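Local coordinates for protein starch synthase I (Hordeum vulgare, PDB 4HLN) that belongs to the starch synthases, two-domain proteins built on the GT-B architecture of the glycosyltransferases, at residues Val146-His159 and Trp611-Glu623. Sequence-based numbering, arbitrary orientation.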
ATOM      1  N   VAL A 146      -5.826   2.385   8.212  1.00138.87           N
ATOM      2  CA  VAL A 146      -5.098   3.565   7.743  1.00130.63           C
ATOM      3  C   VAL A 146      -5.068   3.711   6.214  1.00114.72           C
ATOM      4  O   VAL A 146      -5.332   4.789   5.675  1.00107.21           O
ATOM      5  CB  VAL A 146      -3.655   3.588   8.315  1.00 95.16           C
ATOM      6  CG1 VAL A 146      -2.803   2.476   7.689  1.00 84.13           C
ATOM      7  CG2 VAL A 146      -3.023   4.959   8.120  1.00 90.50           C
ATOM      8  N   CYS A 147      -4.751   2.625   5.519  1.00105.07           N
ATOM      9  CA  CYS A 147      -4.717   2.645   4.062  1.00 97.16           C
ATOM     10  C   CYS A 147      -5.871   1.872   3.411  1.00 93.21           C
ATOM     11  O   CYS A 147      -5.813   1.558   2.220  1.00 87.64           O
ATOM     12  CB  CYS A 147      -3.386   2.086   3.562  1.00 90.63           C
ATOM     13  SG  CYS A 147      -2.052   3.298   3.380  1.00107.36           S
ATOM     14  N   GLY A 148      -6.914   1.572   4.185  1.00 86.99           N
ATOM     15  CA  GLY A 148      -7.993   0.719   3.715  1.00 80.79           C
ATOM     16  C   GLY A 148      -9.292   1.464   3.481  1.00 82.56           C
ATOM     17  O   GLY A 148     -10.381   0.938   3.720  1.00103.07           O
ATOM     18  N   SER A 149      -9.185   2.697   3.006  1.00 50.63           N
ATOM     19  CA  SER A 149     -10.361   3.511   2.803  1.00 59.31           C
ATOM     20  C   SER A 149     -10.807   3.506   1.330  1.00 61.14           C
ATOM     21  O   SER A 149     -11.824   4.120   0.979  1.00 55.40           O
ATOM     22  CB  SER A 149     -10.112   4.943   3.303  1.00 64.66           C
ATOM     23  OG  SER A 149      -8.839   5.060   3.916  1.00 73.61           O
ATOM     24  N   LEU A 150     -10.065   2.804   0.474  1.00 42.19           N
ATOM     25  CA  LEU A 150     -10.378   2.832  -0.959  1.00 46.03           C
ATOM     26  C   LEU A 150     -11.836   2.478  -1.250  1.00 45.52           C
ATOM     27  O   LEU A 150     -12.523   3.222  -1.939  1.00 46.83           O
ATOM     28  CB  LEU A 150      -9.427   1.968  -1.795  1.00 39.53           C
ATOM     29  CG  LEU A 150      -9.739   2.072  -3.288  1.00 45.72           C
ATOM     30  CD1 LEU A 150      -9.623   3.510  -3.758  1.00 45.06           C
ATOM     31  CD2 LEU A 150      -8.863   1.153  -4.146  1.00 34.62           C
ATOM     32  N   PRO A 151     -12.312   1.346  -0.716  1.00 48.92           N
ATOM     33  CA  PRO A 151     -13.727   0.981  -0.870  1.00 43.61           C
ATOM     34  C   PRO A 151     -14.690   2.104  -0.465  1.00 47.65           C
ATOM     35  O   PRO A 151     -15.591   2.455  -1.236  1.00 55.14           O
ATOM     36  CB  PRO A 151     -13.877  -0.217   0.068  1.00 40.98           C
ATOM     37  CG  PRO A 151     -12.512  -0.868   0.037  1.00 38.67           C
ATOM     38  CD  PRO A 151     -11.522   0.271  -0.083  1.00 39.98           C
ATOM     39  N   ILE A 152     -14.501   2.663   0.724  1.00 42.16           N
ATOM     40  CA  ILE A 152     -15.381   3.730   1.211  1.00 37.50           C
ATOM     41  C   ILE A 152     -15.366   4.955   0.273  1.00 42.85           C
ATOM     42  O   ILE A 152     -16.383   5.643   0.113  1.00 52.62           O
ATOM     43  CB  ILE A 152     -15.059   4.126   2.683  1.00 37.68           C
ATOM     44  CG1 ILE A 152     -15.219   2.928   3.617  1.00 53.98           C
ATOM     45  CG2 ILE A 152     -15.963   5.185   3.162  1.00 43.14           C
ATOM     46  CD1 ILE A 152     -13.991   1.984   3.606  1.00 76.66           C
ATOM     47  N   ALA A 153     -14.224   5.196  -0.371  1.00 41.36           N
ATOM     48  CA  ALA A 153     -14.038   6.370  -1.224  1.00 39.84           C
ATOM     49  C   ALA A 153     -14.738   6.175  -2.551  1.00 53.63           C
ATOM     50  O   ALA A 153     -15.413   7.075  -3.053  1.00 57.74           O
ATOM     51  CB  ALA A 153     -12.554   6.633  -1.462  1.00 28.36           C
ATOM     52  N   LEU A 154     -14.535   4.997  -3.127  1.00 52.79           N
ATOM     53  CA  LEU A 154     -15.237   4.596  -4.329  1.00 42.96           C
ATOM     54  C   LEU A 154     -16.745   4.626  -4.114  1.00 46.61           C
ATOM     55  O   LEU A 154     -17.476   5.146  -4.944  1.00 48.08           O
ATOM     56  CB  LEU A 154     -14.797   3.207  -4.733  1.00 31.47           C
ATOM     57  CG  LEU A 154     -13.420   3.145  -5.394  1.00 37.96           C
ATOM     58  CD1 LEU A 154     -13.011   1.705  -5.591  1.00 40.18           C
ATOM     59  CD2 LEU A 154     -13.380   3.884  -6.724  1.00 31.90           C
ATOM     60  N   ALA A 155     -17.209   4.082  -2.994  1.00 40.91           N
ATOM     61  CA  ALA A 155     -18.639   4.072  -2.714  1.00 42.03           C
ATOM     62  C   ALA A 155     -19.181   5.490  -2.710  1.00 48.84           C
ATOM     63  O   ALA A 155     -20.304   5.740  -3.125  1.00 53.89           O
ATOM     64  CB  ALA A 155     -18.927   3.387  -1.386  1.00 24.17           C
ATOM     65  N   ALA A 156     -18.358   6.417  -2.244  1.00 55.80           N
ATOM     66  CA  ALA A 156     -18.765   7.804  -2.070  1.00 48.62           C
ATOM     67  C   ALA A 156     -18.877   8.512  -3.408  1.00 50.52           C
ATOM     68  O   ALA A 156     -19.509   9.562  -3.520  1.00 57.15           O
ATOM     69  CB  ALA A 156     -17.758   8.520  -1.188  1.00 36.36           C
ATOM     70  N   ARG A 157     -18.235   7.941  -4.421  1.00 43.98           N
ATOM     71  CA  ARG A 157     -18.290   8.489  -5.765  1.00 43.13           C
ATOM     72  C   ARG A 157     -19.409   7.840  -6.583  1.00 51.27           C
ATOM     73  O   ARG A 157     -19.462   8.018  -7.797  1.00 57.85           O
ATOM     74  CB  ARG A 157     -16.959   8.287  -6.490  1.00 45.03           C
ATOM     75  CG  ARG A 157     -15.748   8.905  -5.819  1.00 45.18           C
ATOM     76  CD  ARG A 157     -14.538   8.853  -6.754  1.00 49.26           C
ATOM     77  NE  ARG A 157     -14.088  10.198  -7.087  1.00 66.73           N
ATOM     78  CZ  ARG A 157     -13.841  10.621  -8.321  1.00 69.44           C
ATOM     79  NH1 ARG A 157     -13.986   9.789  -9.335  1.00 44.27           N
ATOM     80  NH2 ARG A 157     -13.439  11.872  -8.538  1.00 84.91           N
ATOM     81  N   GLY A 158     -20.278   7.073  -5.922  1.00 45.29           N
ATOM     82  CA  GLY A 158     -21.459   6.516  -6.567  1.00 40.86           C
ATOM     83  C   GLY A 158     -21.337   5.098  -7.110  1.00 53.40           C
ATOM     84  O   GLY A 158     -22.255   4.589  -7.748  1.00 54.88           O
ATOM     85  N   HIS A 159     -20.207   4.447  -6.866  1.00 53.78           N
ATOM     86  CA  HIS A 159     -20.062   3.045  -7.240  1.00 46.62           C
ATOM     87  C   HIS A 159     -20.818   2.159  -6.271  1.00 37.78           C
ATOM     88  O   HIS A 159     -20.964   2.486  -5.096  1.00 40.71           O
ATOM     89  CB  HIS A 159     -18.595   2.629  -7.272  1.00 42.81           C
ATOM     90  CG  HIS A 159     -17.749   3.488  -8.158  1.00 50.65           C
ATOM     91  ND1 HIS A 159     -17.747   3.365  -9.529  1.00 46.01           N
ATOM     92  CD2 HIS A 159     -16.886   4.493  -7.866  1.00 51.25           C
ATOM     93  CE1 HIS A 159     -16.919   4.255 -10.046  1.00 51.34           C
ATOM     94  NE2 HIS A 159     -16.383   4.952  -9.058  1.00 51.65           N
ATOM     95  N   TRP A 611      -8.231  10.903  -1.274  1.00 49.89           N
ATOM     96  CA  TRP A 611      -8.730   9.634  -1.748  1.00 47.99           C
ATOM     97  C   TRP A 611      -9.544   9.763  -3.030  1.00 51.89           C
ATOM     98  O   TRP A 611      -9.580   8.840  -3.836  1.00 62.45           O
ATOM     99  CB  TRP A 611      -9.536   8.962  -0.645  1.00 41.90           C
ATOM    100  CG  TRP A 611      -8.639   8.343   0.367  1.00 56.34           C
ATOM    101  CD1 TRP A 611      -8.336   8.829   1.600  1.00 52.02           C
ATOM    102  CD2 TRP A 611      -7.889   7.129   0.215  1.00 58.51           C
ATOM    103  NE1 TRP A 611      -7.468   7.981   2.239  1.00 49.98           N
ATOM    104  CE2 TRP A 611      -7.167   6.936   1.408  1.00 49.14           C
ATOM    105  CE3 TRP A 611      -7.773   6.179  -0.810  1.00 55.89           C
ATOM    106  CZ2 TRP A 611      -6.332   5.838   1.610  1.00 56.25           C
ATOM    107  CZ3 TRP A 611      -6.943   5.093  -0.613  1.00 54.42           C
ATOM    108  CH2 TRP A 611      -6.232   4.929   0.593  1.00 56.52           C
ATOM    109  N   ASP A 612     -10.198  10.901  -3.226  1.00 46.76           N
ATOM    110  CA  ASP A 612     -10.916  11.118  -4.476  1.00 53.57           C
ATOM    111  C   ASP A 612      -9.952  11.022  -5.633  1.00 55.94           C
ATOM    112  O   ASP A 612     -10.239  10.382  -6.649  1.00 59.57           O
ATOM    113  CB  ASP A 612     -11.617  12.477  -4.500  1.00 50.21           C
ATOM    114  CG  ASP A 612     -13.073  12.380  -4.106  1.00 73.16           C
ATOM    115  OD1 ASP A 612     -13.707  11.338  -4.403  1.00 69.20           O
ATOM    116  OD2 ASP A 612     -13.580  13.347  -3.490  1.00 90.48           O
ATOM    117  N   HIS A 613      -8.806  11.669  -5.479  1.00 46.94           N
ATOM    118  CA  HIS A 613      -7.833  11.670  -6.541  1.00 54.05           C
ATOM    119  C   HIS A 613      -7.361  10.237  -6.737  1.00 62.27           C
ATOM    120  O   HIS A 613      -7.202   9.769  -7.864  1.00 59.10           O
ATOM    121  CB  HIS A 613      -6.672  12.584  -6.191  1.00 62.30           C
ATOM    122  CG  HIS A 613      -5.655  12.697  -7.279  1.00 77.36           C
ATOM    123  ND1 HIS A 613      -4.572  11.850  -7.373  1.00 84.56           N
ATOM    124  CD2 HIS A 613      -5.562  13.551  -8.327  1.00 80.74           C
ATOM    125  CE1 HIS A 613      -3.849  12.182  -8.428  1.00 89.49           C
ATOM    126  NE2 HIS A 613      -4.426  13.211  -9.022  1.00 89.12           N
ATOM    127  N   ALA A 614      -7.159   9.539  -5.627  1.00 56.54           N
ATOM    128  CA  ALA A 614      -6.712   8.162  -5.682  1.00 48.66           C
ATOM    129  C   ALA A 614      -7.740   7.273  -6.382  1.00 46.45           C
ATOM    130  O   ALA A 614      -7.389   6.479  -7.257  1.00 50.86           O
ATOM    131  CB  ALA A 614      -6.425   7.654  -4.280  1.00 45.16           C
ATOM    132  N   ALA A 615      -9.009   7.400  -5.994  1.00 38.98           N
ATOM    133  CA  ALA A 615     -10.072   6.577  -6.573  1.00 43.91           C
ATOM    134  C   ALA A 615     -10.234   6.861  -8.066  1.00 54.54           C
ATOM    135  O   ALA A 615     -10.534   5.965  -8.853  1.00 57.05           O
ATOM    136  CB  ALA A 615     -11.371   6.796  -5.850  1.00 40.39           C
ATOM    137  N   GLU A 616     -10.023   8.113  -8.448  1.00 48.49           N
ATOM    138  CA  GLU A 616     -10.030   8.501  -9.845  1.00 57.35           C
ATOM    139  C   GLU A 616      -9.030   7.640 -10.633  1.00 58.55           C
ATOM    140  O   GLU A 616      -9.355   7.122 -11.708  1.00 58.81           O
ATOM    141  CB  GLU A 616      -9.655   9.970  -9.935  1.00 65.67           C
ATOM    142  CG  GLU A 616     -10.144  10.690 -11.144  1.00 76.44           C
ATOM    143  CD  GLU A 616     -10.072  12.196 -10.943  1.00101.34           C
ATOM    144  OE1 GLU A 616      -9.669  12.632  -9.836  1.00102.19           O
ATOM    145  OE2 GLU A 616     -10.423  12.941 -11.883  1.00109.75           O
ATOM    146  N   GLN A 617      -7.822   7.477 -10.089  1.00 43.29           N
ATOM    147  CA  GLN A 617      -6.787   6.667 -10.731  1.00 44.29           C
ATOM    148  C   GLN A 617      -7.258   5.220 -10.921  1.00 57.78           C
ATOM    149  O   GLN A 617      -7.213   4.669 -12.025  1.00 57.12           O
ATOM    150  CB  GLN A 617      -5.512   6.662  -9.898  1.00 59.42           C
ATOM    151  CG  GLN A 617      -5.114   7.999  -9.346  1.00 75.53           C
ATOM    152  CD  GLN A 617      -4.763   8.965 -10.432  1.00 85.44           C
ATOM    153  OE1 GLN A 617      -3.780   8.772 -11.144  1.00 88.27           O
ATOM    154  NE2 GLN A 617      -5.567  10.016 -10.579  1.00 88.38           N
ATOM    155  N   TYR A 618      -7.702   4.593  -9.841  1.00 51.97           N
ATOM    156  CA  TYR A 618      -8.181   3.229  -9.951  1.00 48.56           C
ATOM    157  C   TYR A 618      -9.310   3.145 -10.974  1.00 47.37           C
ATOM    158  O   TYR A 618      -9.443   2.148 -11.683  1.00 48.47           O
ATOM    159  CB  TYR A 618      -8.615   2.689  -8.584  1.00 47.68           C
ATOM    160  CG  TYR A 618      -7.444   2.413  -7.667  1.00 53.68           C
ATOM    161  CD1 TYR A 618      -6.787   1.186  -7.700  1.00 57.93           C
ATOM    162  CD2 TYR A 618      -6.985   3.378  -6.783  1.00 51.41           C
ATOM    163  CE1 TYR A 618      -5.704   0.926  -6.876  1.00 55.70           C
ATOM    164  CE2 TYR A 618      -5.902   3.129  -5.955  1.00 56.80           C
ATOM    165  CZ  TYR A 618      -5.263   1.899  -6.005  1.00 59.08           C
ATOM    166  OH  TYR A 618      -4.185   1.639  -5.178  1.00 59.52           O
ATOM    167  N   GLU A 619     -10.117   4.200 -11.052  1.00 43.45           N
ATOM    168  CA  GLU A 619     -11.255   4.206 -11.963  1.00 43.14           C
ATOM    169  C   GLU A 619     -10.773   4.107 -13.403  1.00 40.48           C
ATOM    170  O   GLU A 619     -11.329   3.364 -14.208  1.00 43.85           O
ATOM    171  CB  GLU A 619     -12.073   5.470 -11.773  1.00 40.48           C
ATOM    172  CG  GLU A 619     -13.071   5.417 -10.633  1.00 44.42           C
ATOM    173  CD  GLU A 619     -13.614   6.799 -10.299  1.00 55.54           C
ATOM    174  OE1 GLU A 619     -13.326   7.751 -11.066  1.00 55.51           O
ATOM    175  OE2 GLU A 619     -14.310   6.937  -9.267  1.00 57.95           O
ATOM    176  N   GLN A 620      -9.726   4.863 -13.709  1.00 39.11           N
ATOM    177  CA  GLN A 620      -9.085   4.815 -15.009  1.00 37.67           C
ATOM    178  C   GLN A 620      -8.673   3.379 -15.316  1.00 44.41           C
ATOM    179  O   GLN A 620      -9.025   2.806 -16.351  1.00 52.44           O
ATOM    180  CB  GLN A 620      -7.860   5.737 -14.996  1.00 35.92           C
ATOM    181  CG  GLN A 620      -7.012   5.683 -16.248  1.00 63.72           C
ATOM    182  CD  GLN A 620      -7.735   6.243 -17.469  1.00 91.60           C
ATOM    183  OE1 GLN A 620      -7.457   7.365 -17.902  1.00 93.60           O
ATOM    184  NE2 GLN A 620      -8.669   5.462 -18.029  1.00 93.88           N
ATOM    185  N   ILE A 621      -7.940   2.799 -14.379  1.00 37.51           N
ATOM    186  CA  ILE A 621      -7.471   1.437 -14.505  1.00 41.15           C
ATOM    187  C   ILE A 621      -8.600   0.482 -14.858  1.00 36.31           C
ATOM    188  O   ILE A 621      -8.492  -0.261 -15.827  1.00 51.86           O
ATOM    189  CB  ILE A 621      -6.730   1.012 -13.220  1.00 46.93           C
ATOM    190  CG1 ILE A 621      -5.381   1.725 -13.159  1.00 41.51           C
ATOM    191  CG2 ILE A 621      -6.541  -0.500 -13.144  1.00 35.10           C
ATOM    192  CD1 ILE A 621      -4.702   1.595 -11.825  1.00 42.78           C
ATOM    193  N   PHE A 622      -9.685   0.515 -14.092  1.00 35.18           N
ATOM    194  CA  PHE A 622     -10.840  -0.351 -14.365  1.00 44.52           C
ATOM    195  C   PHE A 622     -11.394  -0.143 -15.747  1.00 42.63           C
ATOM    196  O   PHE A 622     -11.889  -1.079 -16.357  1.00 46.95           O
ATOM    197  CB  PHE A 622     -11.969  -0.121 -13.365  1.00 47.97           C
ATOM    198  CG  PHE A 622     -11.548  -0.285 -11.940  1.00 57.80           C
ATOM    199  CD1 PHE A 622     -10.450  -1.069 -11.619  1.00 56.63           C
ATOM    200  CD2 PHE A 622     -12.231   0.354 -10.926  1.00 51.24           C
ATOM    201  CE1 PHE A 622     -10.046  -1.218 -10.308  1.00 49.60           C
ATOM    202  CE2 PHE A 622     -11.832   0.217  -9.614  1.00 52.66           C
ATOM    203  CZ  PHE A 622     -10.740  -0.571  -9.299  1.00 49.31           C
ATOM    204  N   GLU A 623     -11.331   1.087 -16.239  1.00 41.68           N
ATOM    205  CA  GLU A 623     -11.852   1.354 -17.570  1.00 50.18           C
ATOM    206  C   GLU A 623     -11.028   0.652 -18.636  1.00 57.98           C
ATOM    207  O   GLU A 623     -11.584  -0.030 -19.516  1.00 55.00           O
ATOM    208  CB  GLU A 623     -11.996   2.849 -17.827  1.00 50.74           C
ATOM    209  CG  GLU A 623     -13.236   3.403 -17.118  1.00 76.51           C
ATOM    210  CD  GLU A 623     -14.478   2.494 -17.286  1.00 91.01           C
ATOM    211  OE1 GLU A 623     -14.702   1.971 -18.408  1.00103.60           O
ATOM    212  OE2 GLU A 623     -15.225   2.296 -16.296  1.00 71.60           O
TER
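The backbone carbonyl of Cys147 meets the indole of Trp611 obliquely, its O 3.8 Å from CH2, while the Cys147 sulfur forms a disulfide with Cys527. Ser149 lies over one face of the indole, its CB 4.2 Å from the centroid of the five-membered ring in a CH-pi contact, and the backbone N of Leu150 rests above the same ring system. Leu150 swings its CG anti to the backbone N (chi1 -177°), which carries both methyls toward helix 611-623: CD2 sits over the middle of the Tyr618 ring, 3.8 Å from its centroid, and CD1 reaches Ala615. One turn later, Ala153 packs its methyl against CB of Trp611. Leu154 places CD2 3.6 Å from CB of Ala615 and sends CD1 to the edge of the Phe622 ring.

Beyond this apolar row, Arg157 bends at chi3 to form salt bridges with two carboxylates. Its NE donates to Asp612 OD1 at 2.9 Å, approaching from above the carboxylate plane; NH1 faces both oxygens of Glu619, OE1 and OE2, and donates to OE2 on the syn side, also at 2.9 Å. Glu616 OE1 lies near NH2 of Arg157 but well out of the guanidinium plane, so any attraction is probably one of charge alone. Glu619 OE2 is gripped a second time by His159 NE2, 2.9 Å away in a nearly straight bond (173°); because the other ring nitrogen of His159, ND1, is hydrogen-bonded to the backbone N of Arg125, the imidazole is held through both of its nitrogens.

The helices 150-156 and 611-623 meet almost at right angles (84°), their axes 9.3 Å apart. Leu154 also packs on strands 126-130 and 160-166, whereas Tyr618 touches strand 357-360 and hydrogen-bonds through OH to the backbone N of Val393. Helix 611-627 thus lies against the N-terminal Rossmann-like domain, as the C-terminal helix of GT-B proteins crossing back over it does.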